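Local coordinates for protein intramolecular trans-sialidase (Macrobdella decora, PDB 3SLI) that cleaves sialic acid from sialoglycoconjugates by intramolecular trans-glycosylation, releasing 2,7-anhydro-Neu5Ac, at residues 3-8 with 176-181; 34-39 with 117-122. All coordinates share one frame; numbering follows the deposited sequence.

Interaction 1: 3-8 with 176-181; sequences EGILME and KVYSNA
A classic beta bulge sets Leu6 and Met7 opposite the single residue Val177 in an antiparallel strand pair of the concanavalin-like N-terminal domain. The evidence is a register shift of one residue between the Ile5-Tyr178 and Met7-Val177 pairs. Val177 O takes a short bond from Leu6 N (2.7 Å), nearly in line with its C=O, and a weak one from Met7 N at 3.5 Å. Val177 N returns a bond to Met7 O, and Ser179 N donates to Gly4 O at 3.0 Å.

The buried side is enclosed: Leu6 CD1 lies 4.0 Å from Ser179 CB and Met7 CB 4.3 Å from Val177 CB, with helix 28-31 packed on Leu6 and Met7, and Met34 on Val177. The other side carries Ile5, Tyr178, Glu8 and Lys176 and is more open. There Ile5 lies alongside the tyrosine, its CG1 3.5 Å from Tyr178 CE2. Glu8 and Lys176 also run side by side; a bend at the end of the lysine chain (chi4 59°) accompanies a loose salt bridge of 3.4 Å from Lys176 NZ to Glu8 OE2, and Asp174 is the stronger partner of the ammonium. At the chain start Ser179 OG is hydrogen-bonded to Pro2 O and accepts only a weak bond from Gly4 N, at 3.3 Å and 135°.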
loop_
_atom_site.group_PDB
_atom_site.type_symbol
_atom_site.label_atom_id
_atom_site.label_comp_id
_atom_site.label_asym_id
_atom_site.label_seq_id
_atom_site.Cartn_x
_atom_site.Cartn_y
_atom_site.Cartn_z
ATOM N N GLU A 3 -43.511 5.620 -7.559
ATOM C CA GLU A 3 -42.209 5.468 -8.208
ATOM C C GLU A 3 -41.393 6.756 -8.129
ATOM O O GLU A 3 -41.908 7.843 -8.415
ATOM C CB GLU A 3 -42.387 5.083 -9.679
ATOM C CG GLU A 3 -42.819 3.646 -9.903
ATOM C CD GLU A 3 -41.768 2.647 -9.446
ATOM O OE1 GLU A 3 -40.587 2.793 -9.843
ATOM O OE2 GLU A 3 -42.125 1.720 -8.686
ATOM N N GLY A 4 -40.124 6.634 -7.746
ATOM C CA GLY A 4 -39.270 7.801 -7.663
ATOM C C GLY A 4 -38.977 8.230 -6.246
ATOM O O GLY A 4 -38.993 7.425 -5.319
ATOM N N ILE A 5 -38.713 9.515 -6.081
ATOM C CA ILE A 5 -38.392 10.087 -4.784
ATOM C C ILE A 5 -39.541 10.062 -3.772
ATOM O O ILE A 5 -40.596 10.679 -3.977
ATOM C CB ILE A 5 -37.855 11.535 -4.945
ATOM C CG1 ILE A 5 -36.633 11.539 -5.875
ATOM C CG2 ILE A 5 -37.488 12.122 -3.597
ATOM C CD1 ILE A 5 -36.067 12.930 -6.175
ATOM N N LEU A 6 -39.317 9.336 -2.680
ATOM C CA LEU A 6 -40.279 9.221 -1.592
ATOM C C LEU A 6 -40.028 10.297 -0.544
ATOM O O LEU A 6 -40.953 10.753 0.123
ATOM C CB LEU A 6 -40.161 7.850 -0.908
ATOM C CG LEU A 6 -40.399 6.581 -1.727
ATOM C CD1 LEU A 6 -40.316 5.364 -0.811
ATOM C CD2 LEU A 6 -41.769 6.652 -2.425
ATOM N N MET A 7 -38.773 10.725 -0.422
ATOM C CA MET A 7 -38.412 11.703 0.589
ATOM C C MET A 7 -37.109 12.390 0.204
ATOM O O MET A 7 -36.215 11.761 -0.359
ATOM C CB MET A 7 -38.229 10.953 1.916
ATOM C CG MET A 7 -38.033 11.794 3.156
ATOM S SD MET A 7 -37.805 10.712 4.609
ATOM C CE MET A 7 -39.520 10.347 5.061
ATOM N N GLU A 8 -37.019 13.684 0.482
ATOM C CA GLU A 8 -35.820 14.451 0.201
ATOM C C GLU A 8 -35.697 15.507 1.277
ATOM O O GLU A 8 -36.699 16.072 1.724
ATOM C CB GLU A 8 -35.871 15.104 -1.182
ATOM C CG GLU A 8 -34.594 15.870 -1.513
ATOM C CD GLU A 8 -34.570 16.452 -2.915
ATOM O OE1 GLU A 8 -35.069 15.798 -3.855
ATOM O OE2 GLU A 8 -34.020 17.563 -3.077
ATOM N N LYS A 176 -31.796 11.786 -0.400
ATOM C CA LYS A 176 -32.848 11.466 -1.355
ATOM C C LYS A 176 -33.105 9.976 -1.216
ATOM O O LYS A 176 -32.164 9.171 -1.234
ATOM C CB LYS A 176 -32.404 11.765 -2.791
ATOM C CG LYS A 176 -32.389 13.235 -3.165
ATOM C CD LYS A 176 -31.886 13.416 -4.587
ATOM C CE LYS A 176 -32.030 14.860 -5.051
ATOM N NZ LYS A 176 -31.277 15.824 -4.194
ATOM N N VAL A 177 -34.369 9.618 -1.025
ATOM C CA VAL A 177 -34.771 8.225 -0.878
ATOM C C VAL A 177 -35.695 7.903 -2.053
ATOM O O VAL A 177 -36.724 8.571 -2.227
ATOM C CB VAL A 177 -35.542 8.002 0.454
ATOM C CG1 VAL A 177 -35.886 6.533 0.633
ATOM C CG2 VAL A 177 -34.727 8.505 1.634
ATOM N N TYR A 178 -35.306 6.910 -2.858
ATOM C CA TYR A 178 -36.062 6.452 -4.034
ATOM C C TYR A 178 -36.643 5.065 -3.787
ATOM O O TYR A 178 -35.997 4.222 -3.168
ATOM C CB TYR A 178 -35.138 6.313 -5.247
ATOM C CG TYR A 178 -34.472 7.577 -5.711
ATOM C CD1 TYR A 178 -33.365 8.091 -5.041
ATOM C CD2 TYR A 178 -34.933 8.252 -6.844
ATOM C CE1 TYR A 178 -32.729 9.248 -5.484
ATOM C CE2 TYR A 178 -34.308 9.407 -7.299
ATOM C CZ TYR A 178 -33.207 9.900 -6.615
ATOM O OH TYR A 178 -32.585 11.047 -7.058
ATOM N N SER A 179 -37.838 4.809 -4.307
ATOM C CA SER A 179 -38.446 3.493 -4.163
ATOM C C SER A 179 -37.847 2.559 -5.211
ATOM O O SER A 179 -37.891 1.335 -5.075
ATOM C CB SER A 179 -39.960 3.578 -4.383
ATOM O OG SER A 179 -40.242 3.998 -5.707
ATOM N N ASN A 180 -37.326 3.148 -6.281
ATOM C CA ASN A 180 -36.728 2.401 -7.384
ATOM C C ASN A 180 -35.215 2.206 -7.226
ATOM O O ASN A 180 -34.548 2.956 -6.505
ATOM C CB ASN A 180 -37.033 3.109 -8.717
ATOM C CG ASN A 180 -36.607 4.567 -8.720
ATOM O OD1 ASN A 180 -37.071 5.360 -7.910
ATOM N ND2 ASN A 180 -35.726 4.928 -9.643
ATOM N N ALA A 181 -34.678 1.196 -7.899
ATOM C CA ALA A 181 -33.246 0.913 -7.835
ATOM C C ALA A 181 -32.508 1.628 -8.971
ATOM O O ALA A 181 -32.638 1.250 -10.137
ATOM C CB ALA A 181 -33.009 -0.599 -7.900
#

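Interaction 2: 34-39 with 117-122; sequences MTQGTI and ADAANK
Gly37 and Ala117 form an antiparallel hydrogen-bonded pair, CA atoms 5.2 Å apart, where strand 37-45 begins and strand 107-118 ends. These are the ends of two inner strands of an antiparallel sheet in the concanavalin-like N-terminal domain. Both backbone bonds of the pair are short and close to straight: Gly37 N reaches Ala117 O at 3.0 Å and Ala117 N reaches Gly37 O at 2.8 Å. Gly37, at phi 145°, adopts a backbone conformation open to glycine but sterically hindered for residues with a beta carbon; Met34 CE lies close by.

Beyond this pair the two segments diverge, and the Gln36 side chain spans the gap. Its CB sits 3.2 Å from Ala117 O; chi1 of 64° tucks CG over the backbone, and the extended chain beyond it carries the amide to the turn. Gln36 OE1 accepts from Ala119 N at 3.1 Å, the donor lying in the amide carbonyl plane, while Ala119 CB packs close to the same oxygen. The other end of the amide is held too, NE2 giving a weak bond to Ser179 O, which helps fix its rotation.

Residues 119-122 form a type I turn, closed by Lys122 N to Ala119 O. Asp118, immediately before the turn, braces it in an Asx motif: OD1 accepts from Asn121 N, and OD2 takes a nearly straight bond from Asn121 ND2 (2.9 Å, 175°). A bridging water ties the two segments together, donating to Gln36 OE1 at 2.6 Å and to Asp118 OD1, and accepting from Ala120 N at 2.9 Å.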
loop_
_atom_site.group_PDB
_atom_site.type_symbol
_atom_site.label_atom_id
_atom_site.label_comp_id
_atom_site.label_asym_id
_atom_site.label_seq_id
_atom_site.Cartn_x
_atom_site.Cartn_y
_atom_site.Cartn_z
ATOM N N MET A 34 -40.794 0.306 2.460
ATOM C CA MET A 34 -40.033 0.025 1.238
ATOM C C MET A 34 -39.692 -1.445 1.026
ATOM O O MET A 34 -39.153 -2.111 1.919
ATOM C CB MET A 34 -38.744 0.844 1.224
ATOM C CG MET A 34 -38.978 2.329 1.124
ATOM S SD MET A 34 -37.487 3.296 1.386
ATOM C CE MET A 34 -36.705 3.166 -0.233
ATOM N N THR A 35 -39.998 -1.951 -0.162
ATOM C CA THR A 35 -39.712 -3.337 -0.505
ATOM C C THR A 35 -38.327 -3.421 -1.142
ATOM O O THR A 35 -37.754 -4.504 -1.263
ATOM C CB THR A 35 -40.764 -3.891 -1.488
ATOM O OG1 THR A 35 -40.835 -3.036 -2.637
ATOM C CG2 THR A 35 -42.129 -3.933 -0.824
ATOM N N GLN A 36 -37.823 -2.260 -1.559
ATOM C CA GLN A 36 -36.509 -2.099 -2.186
ATOM C C GLN A 36 -36.292 -0.591 -2.320
ATOM O O GLN A 36 -37.068 0.196 -1.772
ATOM C CB GLN A 36 -36.496 -2.721 -3.575
ATOM C CG GLN A 36 -37.434 -2.030 -4.542
ATOM C CD GLN A 36 -36.981 -2.179 -5.969
ATOM O OE1 GLN A 36 -36.195 -3.072 -6.293
ATOM N NE2 GLN A 36 -37.451 -1.287 -6.836
ATOM N N GLY A 37 -35.243 -0.180 -3.029
ATOM C CA GLY A 37 -35.015 1.244 -3.197
ATOM C C GLY A 37 -33.568 1.686 -3.244
ATOM O O GLY A 37 -32.654 0.866 -3.307
ATOM N N THR A 38 -33.365 2.997 -3.187
ATOM C CA THR A 38 -32.031 3.581 -3.227
ATOM C C THR A 38 -31.974 4.773 -2.281
ATOM O O THR A 38 -32.910 5.567 -2.218
ATOM C CB THR A 38 -31.678 4.100 -4.653
ATOM O OG1 THR A 38 -31.938 3.077 -5.627
ATOM C CG2 THR A 38 -30.202 4.490 -4.728
ATOM N N ILE A 39 -30.898 4.877 -1.509
ATOM C CA ILE A 39 -30.727 6.008 -0.608
ATOM C C ILE A 39 -29.387 6.629 -0.931
ATOM O O ILE A 39 -28.383 5.928 -1.061
ATOM C CB ILE A 39 -30.719 5.625 0.896
ATOM C CG1 ILE A 39 -32.054 5.004 1.318
ATOM C CG2 ILE A 39 -30.449 6.863 1.742
ATOM C CD1 ILE A 39 -32.067 3.500 1.246
ATOM N N ALA A 117 -30.743 -1.146 -2.949
ATOM C CA ALA A 117 -31.390 -2.409 -2.580
ATOM C C ALA A 117 -32.227 -2.807 -3.795
ATOM O O ALA A 117 -33.335 -2.308 -4.002
ATOM C CB ALA A 117 -32.273 -2.228 -1.341
ATOM N N ASP A 118 -31.666 -3.712 -4.587
ATOM C CA ASP A 118 -32.243 -4.181 -5.841
ATOM C C ASP A 118 -33.009 -5.498 -5.693
ATOM O O ASP A 118 -32.413 -6.579 -5.739
ATOM C CB ASP A 118 -31.076 -4.345 -6.829
ATOM C CG ASP A 118 -31.511 -4.548 -8.265
ATOM O OD1 ASP A 118 -32.674 -4.919 -8.534
ATOM O OD2 ASP A 118 -30.641 -4.349 -9.139
ATOM N N ALA A 119 -34.333 -5.407 -5.591
ATOM C CA ALA A 119 -35.175 -6.593 -5.448
ATOM C C ALA A 119 -35.081 -7.537 -6.644
ATOM O O ALA A 119 -34.914 -8.742 -6.477
ATOM C CB ALA A 119 -36.621 -6.188 -5.206
ATOM N N ALA A 120 -35.149 -6.982 -7.850
ATOM C CA ALA A 120 -35.086 -7.778 -9.077
ATOM C C ALA A 120 -33.821 -8.626 -9.173
ATOM O O ALA A 120 -33.859 -9.763 -9.642
ATOM C CB ALA A 120 -35.201 -6.867 -10.300
ATOM N N ASN A 121 -32.697 -8.077 -8.732
ATOM C CA ASN A 121 -31.450 -8.821 -8.797
ATOM C C ASN A 121 -31.038 -9.414 -7.457
ATOM O O ASN A 121 -29.981 -10.043 -7.358
ATOM C CB ASN A 121 -30.341 -7.949 -9.385
ATOM C CG ASN A 121 -30.543 -7.683 -10.869
ATOM O OD1 ASN A 121 -30.605 -8.610 -11.668
ATOM N ND2 ASN A 121 -30.668 -6.420 -11.236
ATOM N N LYS A 122 -31.886 -9.228 -6.440
ATOM C CA LYS A 122 -31.637 -9.743 -5.086
ATOM C C LYS A 122 -30.205 -9.400 -4.669
ATOM O O LYS A 122 -29.436 -10.252 -4.203
ATOM C CB LYS A 122 -31.894 -11.253 -5.071
ATOM C CG LYS A 122 -33.374 -11.590 -5.254
ATOM C CD LYS A 122 -33.595 -12.981 -5.807
ATOM C CE LYS A 122 -32.742 -14.005 -5.090
ATOM N NZ LYS A 122 -33.023 -15.409 -5.517
HETATM O O HOH W 1 -35.546 -4.242 -8.535
#

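Interactions 1 and 2 lie about 11 Å apart, centre to centre, in the same antiparallel sheet. Strand 37-45 is the shared element: it pairs with 170-178 from interaction 1 and with 107-118 from interaction 2, giving the local order 5-14, 170-178, 37-45, 107-118. Both segments of interaction 2 fall between the two segments of interaction 1 in sequence. They touch directly, Tyr178 N lying 2.8 Å from Thr38 O and Asn180 O 2.8 Å from Thr38 OG1, both probable hydrogen bonds. The domain's first strand is thus joined to strand 170-178, which comes much later in the sequence, in a lectin-like module separate from the propeller-like domain expected to carry catalysis.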